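PDB 4ONY: extracellular solute-binding protein family 5 from Brucella melitensis, which probably binds a peptide or related solute in the periplasm and delivers it to an ABC transporter for import. Local coordinates for residues Ala14-Leu19 with Glu104-Ile108; Leu98-Leu102 with Leu240-Arg244; Thr306-Gly312 with Gly487-Leu493; Leu501-Ser505 with Phe514-Ala520. All coordinates share one frame; numbering follows the deposited sequence.

Interaction 1: residues Ala14-Leu19 with Glu104-Ile108; sequences APDYAL and EKVAI
V106 and I108 form the tightly packed part of this contact, against the backbone of D16 to A18 and the side chain of L19. V106 N gives a hydrogen bond to D16 O at 2.9 Å. D16 O also lies 3.2 Å from K105 CA in a CA-H...O contact. A second such contact runs the other way, from D16 CA to V106 O. Beside them, V106 CG1 sits 3.6 Å from A18 O. L19 CD1 meets I108 CD1 at 3.8 Å, the two side chains crossing at about a right angle. Strand 18-20 pairs antiparallel with strand 97-108 before the corner at E104, L19 with L98. The arm after the corner packs over the loop leading into 18-20. A classic beta bulge, with E104 and K105 both facing T118, lies at the corner. M183 and A186 of helix 181-187 also pack on L19. The solvent side is looser. There D16 and K105 lie side by side and point the same way. K105 bends at chi2, chi3 and chi4, which lays K105 CD 3.2 Å from D16 OD2. K105 NZ stays 4.0 Å from D16 OD2, a long salt bridge. At the other end, A14 CB reaches I108 CG2 only at 4.4 Å.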
loop_
_atom_site.group_PDB
_atom_site.type_symbol
_atom_site.label_atom_id
_atom_site.label_comp_id
_atom_site.label_asym_id
_atom_site.label_seq_id
_atom_site.Cartn_x
_atom_site.Cartn_y
_atom_site.Cartn_z
ATOM N N ALA A 14 -6.924 28.766 1.379
ATOM C CA ALA A 14 -5.866 27.744 1.224
ATOM C C ALA A 14 -4.674 28.026 2.125
ATOM O O ALA A 14 -4.165 29.113 2.120
ATOM C CB ALA A 14 -5.382 27.653 -0.226
ATOM N N PRO A 15 -4.224 27.040 2.887
ATOM C CA PRO A 15 -3.040 27.292 3.729
ATOM C C PRO A 15 -1.794 27.421 2.863
ATOM O O PRO A 15 -1.758 26.854 1.760
ATOM C CB PRO A 15 -2.987 26.067 4.624
ATOM C CG PRO A 15 -3.652 24.972 3.821
ATOM C CD PRO A 15 -4.698 25.646 2.984
ATOM N N ASP A 16 -0.787 28.159 3.346
ATOM C CA ASP A 16 0.451 28.308 2.590
ATOM C C ASP A 16 1.548 27.307 3.000
ATOM O O ASP A 16 2.629 27.323 2.428
ATOM C CB ASP A 16 0.965 29.764 2.642
ATOM C CG ASP A 16 1.523 30.143 4.014
ATOM O OD1 ASP A 16 1.518 29.303 4.923
ATOM O OD2 ASP A 16 1.955 31.294 4.185
ATOM N N TYR A 17 1.280 26.483 3.992
ATOM C CA TYR A 17 2.271 25.639 4.632
ATOM C C TYR A 17 1.885 24.153 4.505
ATOM O O TYR A 17 2.563 23.260 5.071
ATOM C CB TYR A 17 2.365 25.981 6.126
ATOM C CG TYR A 17 1.083 25.664 6.905
ATOM C CD1 TYR A 17 0.005 26.567 6.944
ATOM C CD2 TYR A 17 0.955 24.486 7.589
ATOM C CE1 TYR A 17 -1.171 26.273 7.663
ATOM C CE2 TYR A 17 -0.202 24.183 8.286
ATOM C CZ TYR A 17 -1.277 25.063 8.328
ATOM O OH TYR A 17 -2.426 24.701 9.038
ATOM N N ALA A 18 0.807 23.876 3.797
ATOM C CA ALA A 18 0.320 22.506 3.684
ATOM C C ALA A 18 -0.512 22.345 2.440
ATOM O O ALA A 18 -1.067 23.314 1.928
ATOM C CB ALA A 18 -0.525 22.134 4.892
ATOM N N LEU A 19 -0.592 21.127 1.965
ATOM C CA LEU A 19 -1.448 20.788 0.838
ATOM C C LEU A 19 -2.127 19.434 1.103
ATOM O O LEU A 19 -1.454 18.419 1.273
ATOM C CB LEU A 19 -0.623 20.795 -0.429
ATOM C CG LEU A 19 -1.314 20.415 -1.714
ATOM C CD1 LEU A 19 -2.463 21.367 -1.989
ATOM C CD2 LEU A 19 -0.285 20.423 -2.822
ATOM N N GLU A 104 9.095 25.978 1.005
ATOM C CA GLU A 104 8.715 26.564 2.286
ATOM C C GLU A 104 7.241 26.963 2.267
ATOM O O GLU A 104 6.575 26.886 3.284
ATOM C CB GLU A 104 9.574 27.794 2.594
ATOM C CG GLU A 104 9.387 28.346 4.001
ATOM C CD GLU A 104 10.350 29.494 4.329
ATOM O OE1 GLU A 104 11.057 30.000 3.438
ATOM O OE2 GLU A 104 10.408 29.871 5.499
ATOM N N LYS A 105 6.759 27.408 1.112
ATOM C CA LYS A 105 5.404 27.865 0.929
ATOM C C LYS A 105 4.810 27.319 -0.358
ATOM O O LYS A 105 5.509 27.045 -1.302
ATOM C CB LYS A 105 5.359 29.396 0.874
ATOM C CG LYS A 105 5.833 30.089 2.136
ATOM C CD LYS A 105 4.758 29.980 3.219
ATOM C CE LYS A 105 5.291 29.649 4.626
ATOM N NZ LYS A 105 5.768 30.888 5.319
ATOM N N VAL A 106 3.506 27.183 -0.355
ATOM C CA VAL A 106 2.744 26.704 -1.468
ATOM C C VAL A 106 1.524 27.582 -1.642
ATOM O O VAL A 106 0.913 28.013 -0.664
ATOM C CB VAL A 106 2.343 25.227 -1.287
ATOM C CG1 VAL A 106 1.386 25.010 -0.126
ATOM C CG2 VAL A 106 1.718 24.694 -2.551
ATOM N N ALA A 107 1.207 27.900 -2.884
ATOM C CA ALA A 107 -0.076 28.520 -3.239
ATOM C C ALA A 107 -0.691 27.705 -4.363
ATOM O O ALA A 107 0.021 27.075 -5.154
ATOM C CB ALA A 107 0.132 29.966 -3.664
ATOM N N ILE A 108 -2.014 27.638 -4.399
ATOM C CA ILE A 108 -2.680 26.744 -5.335
ATOM C C ILE A 108 -4.049 27.291 -5.755
ATOM O O ILE A 108 -4.741 27.907 -4.962
ATOM C CB ILE A 108 -2.817 25.321 -4.750
ATOM C CG1 ILE A 108 -3.254 24.329 -5.839
ATOM C CG2 ILE A 108 -3.789 25.279 -3.576
ATOM C CD1 ILE A 108 -3.128 22.876 -5.415
#

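Interaction 2: residues Leu98-Leu102 with Leu240-Arg244; sequences LYSLL and LPSQR
S100 and S242 are the pair with the nearest CA atoms, 6.7 Å apart. Residues 98-100 are strand, and the chain leaves it at L101. Residues 240-244 form an irregular loop. Q243 N is hydrogen-bonded to L240 O within this loop, and R244 N makes a weak hydrogen bond to P241 O. The one hydrogen bond across the contact runs from S242 OG to S100 O at 2.7 Å. The C=O...donor angle is 158°, and the hydroxyl is tilted 21° from the carbonyl plane. S242 holds OG between its backbone N and carbonyl carbon (chi1 63°), and its CB points toward the strand. This puts the hydroxyl on the carbonyl oxygen where the strand is interrupted.

The rest is van der Waals packing around the L101 CD1 methyl: apolar with L240, and against the amide of Q243. L101 CD1 touches L240 CD1 at 4.1 Å and Q243 CD at 3.9 Å. The Q243 chain is bent at chi2, which brings its amide over to that methyl. Q243 NE2 hydrogen-bonds back to S242 O at 3.1 Å. That oxygen lies close to the plane of the amide, but the amide nitrogen stands above the carbonyl plane of S242. Q243 OE1 is hydrogen-bonded to Y235 OH and N247 ND2, so both ends of the amide are held and its rotation is fixed.

The contact joins strand 97-108 of the antiparallel sheet to the loop between strands 226-231 and 251-257 of the four-stranded mixed sheet. L89 of strand 88-90 packs on Q243, and Y31 packs on S242. M183 and A186 of helix 181-187 touch L98, earlier on the same strand.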
loop_
_atom_site.group_PDB
_atom_site.type_symbol
_atom_site.label_atom_id
_atom_site.label_comp_id
_atom_site.label_asym_id
_atom_site.label_seq_id
_atom_site.Cartn_x
_atom_site.Cartn_y
_atom_site.Cartn_z
ATOM N N LEU A 98 0.327 16.945 2.852
ATOM C CA LEU A 98 1.738 17.305 2.710
ATOM C C LEU A 98 2.061 18.598 3.441
ATOM O O LEU A 98 1.243 19.526 3.442
ATOM C CB LEU A 98 2.033 17.516 1.237
ATOM C CG LEU A 98 1.619 16.377 0.266
ATOM C CD1 LEU A 98 1.879 16.775 -1.168
ATOM C CD2 LEU A 98 2.402 15.122 0.594
ATOM N N TYR A 99 3.247 18.680 4.042
ATOM C CA TYR A 99 3.730 19.885 4.721
ATOM C C TYR A 99 5.049 20.335 4.081
ATOM O O TYR A 99 5.634 19.611 3.247
ATOM C CB TYR A 99 3.900 19.640 6.238
ATOM C CG TYR A 99 2.582 19.416 6.931
ATOM C CD1 TYR A 99 1.825 20.482 7.351
ATOM C CD2 TYR A 99 2.054 18.112 7.100
ATOM C CE1 TYR A 99 0.561 20.312 7.923
ATOM C CE2 TYR A 99 0.827 17.923 7.673
ATOM C CZ TYR A 99 0.055 19.037 8.066
ATOM O OH TYR A 99 -1.212 18.897 8.638
ATOM N N SER A 100 5.500 21.533 4.447
ATOM C CA SER A 100 6.684 22.160 3.849
ATOM C C SER A 100 7.957 21.293 3.962
ATOM O O SER A 100 8.184 20.622 4.966
ATOM C CB SER A 100 6.926 23.529 4.472
ATOM O OG SER A 100 5.811 24.377 4.200
ATOM N N LEU A 101 8.727 21.226 2.888
ATOM C CA LEU A 101 10.095 20.620 2.949
ATOM C C LEU A 101 10.974 21.517 2.072
ATOM O O LEU A 101 11.201 22.683 2.453
ATOM C CB LEU A 101 10.085 19.161 2.535
ATOM C CG LEU A 101 11.387 18.382 2.730
ATOM C CD1 LEU A 101 11.745 18.348 4.207
ATOM C CD2 LEU A 101 11.280 16.958 2.138
ATOM N N LEU A 102 11.347 21.083 0.863
ATOM C CA LEU A 102 12.145 21.993 0.013
ATOM C C LEU A 102 11.366 23.270 -0.325
ATOM O O LEU A 102 11.957 24.364 -0.394
ATOM C CB LEU A 102 12.649 21.302 -1.261
ATOM C CG LEU A 102 13.811 20.317 -1.097
ATOM C CD1 LEU A 102 14.042 19.530 -2.367
ATOM C CD2 LEU A 102 15.099 21.034 -0.731
ATOM N N LEU A 240 13.702 22.487 10.555
ATOM C CA LEU A 240 12.320 22.607 10.157
ATOM C C LEU A 240 11.382 21.870 11.142
ATOM O O LEU A 240 11.663 20.736 11.559
ATOM C CB LEU A 240 12.090 22.027 8.786
ATOM C CG LEU A 240 12.931 22.564 7.640
ATOM C CD1 LEU A 240 12.552 21.735 6.427
ATOM C CD2 LEU A 240 12.741 24.025 7.379
ATOM N N PRO A 241 10.233 22.501 11.446
ATOM C CA PRO A 241 9.250 21.786 12.217
ATOM C C PRO A 241 8.857 20.455 11.577
ATOM O O PRO A 241 8.677 19.479 12.301
ATOM C CB PRO A 241 8.101 22.772 12.295
ATOM C CG PRO A 241 8.797 24.119 12.337
ATOM C CD PRO A 241 9.914 23.943 11.341
ATOM N N SER A 242 8.845 20.382 10.254
ATOM C CA SER A 242 8.563 19.126 9.558
ATOM C C SER A 242 9.705 18.080 9.626
ATOM O O SER A 242 9.541 16.970 9.156
ATOM C CB SER A 242 8.200 19.374 8.093
ATOM O OG SER A 242 9.275 19.946 7.374
ATOM N N GLN A 243 10.843 18.433 10.208
ATOM C CA GLN A 243 11.944 17.475 10.395
ATOM C C GLN A 243 12.303 17.241 11.865
ATOM O O GLN A 243 13.202 16.457 12.190
ATOM C CB GLN A 243 13.164 17.938 9.617
ATOM C CG GLN A 243 12.979 17.992 8.102
ATOM C CD GLN A 243 13.049 16.608 7.465
ATOM O OE1 GLN A 243 14.100 16.156 7.057
ATOM N NE2 GLN A 243 11.931 15.907 7.466
ATOM N N ARG A 244 11.596 17.905 12.757
ATOM C CA ARG A 244 11.914 17.804 14.154
ATOM C C ARG A 244 11.566 16.400 14.725
ATOM O O ARG A 244 10.462 15.945 14.545
ATOM C CB ARG A 244 11.197 18.888 14.921
ATOM C CG ARG A 244 11.557 18.836 16.391
ATOM C CD ARG A 244 11.536 20.197 17.021
ATOM N NE ARG A 244 12.061 20.100 18.394
ATOM C CZ ARG A 244 11.887 21.026 19.332
ATOM N NH1 ARG A 244 11.177 22.127 19.069
ATOM N NH2 ARG A 244 12.408 20.839 20.544
#

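Interaction 3: residues Thr306-Gly312 with Gly487-Leu493; sequences TPADMLG and GALASSL
This is an antiparallel strand pairing that continues into the loops beyond it, and D309 and P307 meet S491 there. It lies near the centre of the chain. The axes of the short strands 310-312 and 487-489 approach to 4.7 Å, and their directions differ by 169°. G312 and G487 form a hydrogen-bonded pair, with G487 N to G312 O at 2.8 Å and G312 N to G487 O at 3.0 Å. L311 and A488 follow as a non-hydrogen-bonded pair. L489 N is hydrogen-bonded to M310 O. These are inner strands of the six-stranded mixed sheet, where 310-315 lies between 557-562 and 484-489. M310 CB packs on L489 CD1, beside Y557 of strand 557-562, which touches both residues.

Past the strands, S491 N meets D309 OD1 at 2.9 Å from above the carboxylate plane (N-H...O 176°). S491 OG donates at 3.1 Å to the anti lone pair of D309 OD1. S491 OG is held between its own N and carbonyl carbon (chi1 65°), which turns it to that oxygen. A water donates to both P307 O and S491 O. Farther along, the P307 ring touches S491 OG through CB and CG, and P307 CD is 3.9 Å from L493 CD2. T306 CG2 touches L493 CD1, the two side chains crossing at about a right angle.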
loop_
_atom_site.group_PDB
_atom_site.type_symbol
_atom_site.label_atom_id
_atom_site.label_comp_id
_atom_site.label_asym_id
_atom_site.label_seq_id
_atom_site.Cartn_x
_atom_site.Cartn_y
_atom_site.Cartn_z
ATOM N N THR A 306 -4.457 2.865 8.525
ATOM C CA THR A 306 -4.463 2.576 7.095
ATOM C C THR A 306 -5.000 1.120 6.907
ATOM O O THR A 306 -4.868 0.260 7.787
ATOM C CB THR A 306 -3.070 2.693 6.479
ATOM O OG1 THR A 306 -2.164 1.893 7.233
ATOM C CG2 THR A 306 -2.614 4.119 6.488
ATOM N N PRO A 307 -5.660 0.862 5.797
ATOM C CA PRO A 307 -6.282 -0.461 5.637
ATOM C C PRO A 307 -5.290 -1.615 5.504
ATOM O O PRO A 307 -4.139 -1.423 5.157
ATOM C CB PRO A 307 -7.086 -0.338 4.343
ATOM C CG PRO A 307 -6.534 0.859 3.625
ATOM C CD PRO A 307 -5.868 1.746 4.637
ATOM N N ALA A 308 -5.775 -2.800 5.825
ATOM C CA ALA A 308 -5.016 -4.018 5.616
ATOM C C ALA A 308 -5.269 -4.462 4.167
ATOM O O ALA A 308 -6.418 -4.386 3.676
ATOM C CB ALA A 308 -5.493 -5.071 6.594
ATOM N N ASP A 309 -4.223 -4.877 3.463
ATOM C CA ASP A 309 -4.344 -5.279 2.075
ATOM C C ASP A 309 -5.327 -6.461 1.994
ATOM O O ASP A 309 -5.298 -7.356 2.843
ATOM C CB ASP A 309 -2.981 -5.685 1.524
ATOM C CG ASP A 309 -2.069 -4.491 1.242
ATOM O OD1 ASP A 309 -2.492 -3.295 1.295
ATOM O OD2 ASP A 309 -0.920 -4.777 0.933
ATOM N N MET A 310 -6.182 -6.460 0.987
ATOM C CA MET A 310 -7.016 -7.640 0.705
ATOM C C MET A 310 -6.178 -8.852 0.265
ATOM O O MET A 310 -5.230 -8.728 -0.523
ATOM C CB MET A 310 -8.017 -7.310 -0.384
ATOM C CG MET A 310 -8.954 -8.439 -0.790
ATOM S SD MET A 310 -9.953 -9.271 0.454
ATOM C CE MET A 310 -11.099 -7.931 0.800
ATOM N N LEU A 311 -6.509 -10.009 0.836
ATOM C CA LEU A 311 -6.149 -11.301 0.317
ATOM C C LEU A 311 -7.479 -12.069 0.241
ATOM O O LEU A 311 -8.216 -12.137 1.216
ATOM C CB LEU A 311 -5.171 -12.041 1.253
ATOM C CG LEU A 311 -4.817 -13.476 0.881
ATOM C CD1 LEU A 311 -4.073 -13.554 -0.450
ATOM C CD2 LEU A 311 -3.950 -14.113 1.947
ATOM N N GLY A 312 -7.760 -12.673 -0.900
ATOM C CA GLY A 312 -8.986 -13.448 -1.058
ATOM C C GLY A 312 -8.921 -14.437 -2.177
ATOM O O GLY A 312 -8.035 -14.325 -3.048
ATOM N N GLY A 487 -5.958 -13.714 -4.835
ATOM C CA GLY A 487 -5.624 -12.348 -5.263
ATOM C C GLY A 487 -5.364 -11.431 -4.089
ATOM O O GLY A 487 -5.943 -11.604 -3.023
ATOM N N ALA A 488 -4.477 -10.475 -4.284
ATOM C CA ALA A 488 -4.098 -9.484 -3.278
ATOM C C ALA A 488 -4.352 -8.077 -3.845
ATOM O O ALA A 488 -4.282 -7.883 -5.057
ATOM C CB ALA A 488 -2.624 -9.625 -2.940
ATOM N N LEU A 489 -4.699 -7.120 -3.010
ATOM C CA LEU A 489 -4.785 -5.721 -3.452
ATOM C C LEU A 489 -3.977 -4.837 -2.552
ATOM O O LEU A 489 -4.047 -4.996 -1.337
ATOM C CB LEU A 489 -6.232 -5.225 -3.388
ATOM C CG LEU A 489 -7.213 -5.924 -4.304
ATOM C CD1 LEU A 489 -8.599 -5.514 -3.890
ATOM C CD2 LEU A 489 -6.960 -5.587 -5.761
ATOM N N ALA A 490 -3.263 -3.886 -3.127
ATOM C CA ALA A 490 -2.500 -2.895 -2.333
ATOM C C ALA A 490 -3.436 -1.745 -1.987
ATOM O O ALA A 490 -3.844 -0.977 -2.874
ATOM C CB ALA A 490 -1.326 -2.383 -3.139
ATOM N N SER A 491 -3.852 -1.685 -0.726
ATOM C CA SER A 491 -4.923 -0.796 -0.323
ATOM C C SER A 491 -4.330 0.471 0.203
ATOM O O SER A 491 -3.178 0.485 0.645
ATOM C CB SER A 491 -5.788 -1.455 0.758
ATOM O OG SER A 491 -4.984 -1.649 1.928
ATOM N N SER A 492 -5.129 1.532 0.228
ATOM C CA SER A 492 -4.695 2.744 0.876
ATOM C C SER A 492 -5.870 3.581 1.325
ATOM O O SER A 492 -7.026 3.279 1.041
ATOM C CB SER A 492 -3.781 3.567 -0.023
ATOM O OG SER A 492 -4.516 4.470 -0.862
ATOM N N LEU A 493 -5.548 4.629 2.058
ATOM C CA LEU A 493 -6.536 5.600 2.490
ATOM C C LEU A 493 -6.859 6.609 1.382
ATOM O O LEU A 493 -7.695 7.456 1.598
ATOM C CB LEU A 493 -6.039 6.358 3.738
ATOM C CG LEU A 493 -6.156 5.612 5.066
ATOM C CD1 LEU A 493 -5.674 6.428 6.263
ATOM C CD2 LEU A 493 -7.576 5.146 5.341
HETATM O O HOH W 1 -2.856 0.541 3.563
#

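Interaction 4: residues Leu501-Ser505 with Phe514-Ala520; sequences LRWGS and FNFAGVA
F514 N and N515 ND2 make the two hydrogen bonds across the contact, both weak, to L501 O and G504 O. F514 N reaches L501 O at 3.1 Å, with a bent N-H angle of 128°. N515 ND2 reaches G504 O at 3.2 Å. N515 CA also makes a CA-H...O contact of 3.1 Å to R502 O.

Stronger bonds lie within 514-520. N515 has CG anti to its own N (chi1 -170°), which carries the amide across the turn to V519. N515 OD1 accepts from V519 N at 2.8 Å. N515 ND2 gives to V519 O at 2.8 Å, on a lone pair in the carbonyl plane. The backbone makes a type I turn from N515 to G518, and N515 is also the centre of an inverse gamma turn. S507 OG is a further partner of ND2.

Packing contacts lie around these bonds. V519 CG2 meets the edge of the W503 ring, in its plane, 3.7 Å from W503 CE3. One ring face of W503 lies against CB of R502, and F355 meets W503 edge-to-face. At one end L501 CB sits at the edge of the F514 ring. At the other, S505 CB is 3.6 Å from A520 CB. S505 OG is hydrogen-bonded to D525 OD2 of helix 522-533.

The chemistry suggests that part of the loop's shape comes from its own bonds. Both polar ends of the N515 amide are tied to V519, which fixes its rotation. R318 and R508 hold the loop further through its backbone oxygens. The end of helix 499-503 rests on this turn mainly through packing and weak bonds.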
loop_
_atom_site.group_PDB
_atom_site.type_symbol
_atom_site.label_atom_id
_atom_site.label_comp_id
_atom_site.label_asym_id
_atom_site.label_seq_id
_atom_site.Cartn_x
_atom_site.Cartn_y
_atom_site.Cartn_z
ATOM N N LEU A 501 -8.589 0.254 -13.117
ATOM C CA LEU A 501 -7.967 -0.945 -13.684
ATOM C C LEU A 501 -8.180 -2.176 -12.812
ATOM O O LEU A 501 -7.949 -3.309 -13.267
ATOM C CB LEU A 501 -6.487 -0.722 -14.012
ATOM C CG LEU A 501 -6.306 0.027 -15.350
ATOM C CD1 LEU A 501 -4.888 0.556 -15.499
ATOM C CD2 LEU A 501 -6.637 -0.860 -16.567
ATOM N N ARG A 502 -8.669 -1.972 -11.599
ATOM C CA ARG A 502 -9.045 -3.068 -10.738
ATOM C C ARG A 502 -10.464 -3.515 -10.935
ATOM O O ARG A 502 -10.749 -4.714 -10.860
ATOM C CB ARG A 502 -8.951 -2.670 -9.281
ATOM C CG ARG A 502 -7.559 -2.391 -8.825
ATOM C CD ARG A 502 -7.541 -1.992 -7.354
ATOM N NE ARG A 502 -6.164 -1.685 -6.977
ATOM C CZ ARG A 502 -5.775 -1.382 -5.759
ATOM N NH1 ARG A 502 -6.653 -1.307 -4.779
ATOM N NH2 ARG A 502 -4.506 -1.107 -5.541
ATOM N N TRP A 503 -11.371 -2.542 -11.054
ATOM C CA TRP A 503 -12.819 -2.787 -10.961
ATOM C C TRP A 503 -13.683 -2.200 -12.102
ATOM O O TRP A 503 -14.864 -2.539 -12.208
ATOM C CB TRP A 503 -13.350 -2.173 -9.656
ATOM C CG TRP A 503 -12.635 -2.557 -8.426
ATOM C CD1 TRP A 503 -11.909 -1.752 -7.600
ATOM C CD2 TRP A 503 -12.618 -3.863 -7.825
ATOM N NE1 TRP A 503 -11.427 -2.497 -6.521
ATOM C CE2 TRP A 503 -11.866 -3.775 -6.630
ATOM C CE3 TRP A 503 -13.182 -5.087 -8.174
ATOM C CZ2 TRP A 503 -11.645 -4.867 -5.795
ATOM C CZ3 TRP A 503 -12.987 -6.189 -7.317
ATOM C CH2 TRP A 503 -12.216 -6.062 -6.153
ATOM N N GLY A 504 -13.093 -1.334 -12.934
ATOM C CA GLY A 504 -13.829 -0.616 -13.926
ATOM C C GLY A 504 -14.312 -1.519 -15.031
ATOM O O GLY A 504 -13.618 -2.469 -15.427
ATOM N N SER A 505 -15.479 -1.225 -15.562
ATOM C CA SER A 505 -16.081 -2.155 -16.505
ATOM C C SER A 505 -15.266 -2.268 -17.811
ATOM O O SER A 505 -15.112 -3.355 -18.334
ATOM C CB SER A 505 -17.560 -1.812 -16.739
ATOM O OG SER A 505 -17.621 -0.542 -17.322
ATOM N N PHE A 514 -5.885 -5.426 -14.120
ATOM C CA PHE A 514 -5.898 -6.015 -12.768
ATOM C C PHE A 514 -7.319 -6.393 -12.333
ATOM O O PHE A 514 -7.584 -6.632 -11.128
ATOM C CB PHE A 514 -5.249 -5.041 -11.766
ATOM C CG PHE A 514 -3.807 -4.735 -12.104
ATOM C CD1 PHE A 514 -2.798 -5.642 -11.762
ATOM C CD2 PHE A 514 -3.465 -3.601 -12.813
ATOM C CE1 PHE A 514 -1.470 -5.412 -12.115
ATOM C CE2 PHE A 514 -2.136 -3.356 -13.178
ATOM C CZ PHE A 514 -1.144 -4.267 -12.838
ATOM N N ASN A 515 -8.246 -6.432 -13.285
ATOM C CA ASN A 515 -9.651 -6.772 -12.941
ATOM C C ASN A 515 -9.801 -8.290 -12.998
ATOM O O ASN A 515 -10.400 -8.841 -13.935
ATOM C CB ASN A 515 -10.581 -6.088 -13.939
ATOM C CG ASN A 515 -12.062 -6.167 -13.545
ATOM O OD1 ASN A 515 -12.485 -6.952 -12.685
ATOM N ND2 ASN A 515 -12.830 -5.305 -14.149
ATOM N N PHE A 516 -9.240 -8.965 -12.020
ATOM C CA PHE A 516 -9.179 -10.435 -12.063
ATOM C C PHE A 516 -10.521 -11.107 -11.952
ATOM O O PHE A 516 -10.684 -12.184 -12.479
ATOM C CB PHE A 516 -8.193 -10.932 -11.009
ATOM C CG PHE A 516 -6.802 -10.361 -11.207
ATOM C CD1 PHE A 516 -6.113 -10.539 -12.420
ATOM C CD2 PHE A 516 -6.193 -9.656 -10.225
ATOM C CE1 PHE A 516 -4.847 -10.008 -12.621
ATOM C CE2 PHE A 516 -4.921 -9.123 -10.424
ATOM C CZ PHE A 516 -4.255 -9.319 -11.594
ATOM N N ALA A 517 -11.484 -10.502 -11.251
ATOM C CA ALA A 517 -12.830 -11.081 -11.166
ATOM C C ALA A 517 -13.707 -10.782 -12.376
ATOM O O ALA A 517 -14.770 -11.430 -12.540
ATOM C CB ALA A 517 -13.547 -10.610 -9.922
ATOM N N GLY A 518 -13.274 -9.863 -13.248
ATOM C CA GLY A 518 -14.074 -9.470 -14.393
ATOM C C GLY A 518 -15.300 -8.648 -14.001
ATOM O O GLY A 518 -16.383 -8.847 -14.534
ATOM N N VAL A 519 -15.133 -7.732 -13.040
ATOM C CA VAL A 519 -16.238 -6.854 -12.635
ATOM C C VAL A 519 -16.585 -5.894 -13.774
ATOM O O VAL A 519 -15.668 -5.307 -14.385
ATOM C CB VAL A 519 -15.853 -6.073 -11.374
ATOM C CG1 VAL A 519 -16.990 -5.166 -10.924
ATOM C CG2 VAL A 519 -15.499 -7.043 -10.267
ATOM N N ALA A 520 -17.875 -5.753 -14.073
ATOM C CA ALA A 520 -18.395 -4.767 -15.048
ATOM C C ALA A 520 -19.826 -4.403 -14.699
ATOM O O ALA A 520 -20.785 -5.069 -15.111
ATOM C CB ALA A 520 -18.328 -5.276 -16.497
#

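Interactions 1 and 2 lie together, their centres 12 Å apart. Both use strand 97-108, and L19 O is probably hydrogen-bonded to L98 N between them. Their segments alternate along the chain. Interactions 3 and 4 form a second group, with centres 15 Å apart. Strand 484-489 leads on to helix 499-503, and R502 NH2 is probably hydrogen-bonded to A490 O. Both members of the first group come before the second in the chain. The groups do not touch: centres are 29 to 39 Å apart, and interactions 2 and 4 lie on opposite sides of the chain's centre. This spread is consistent with the two-lobed build of periplasmic solute-binding proteins.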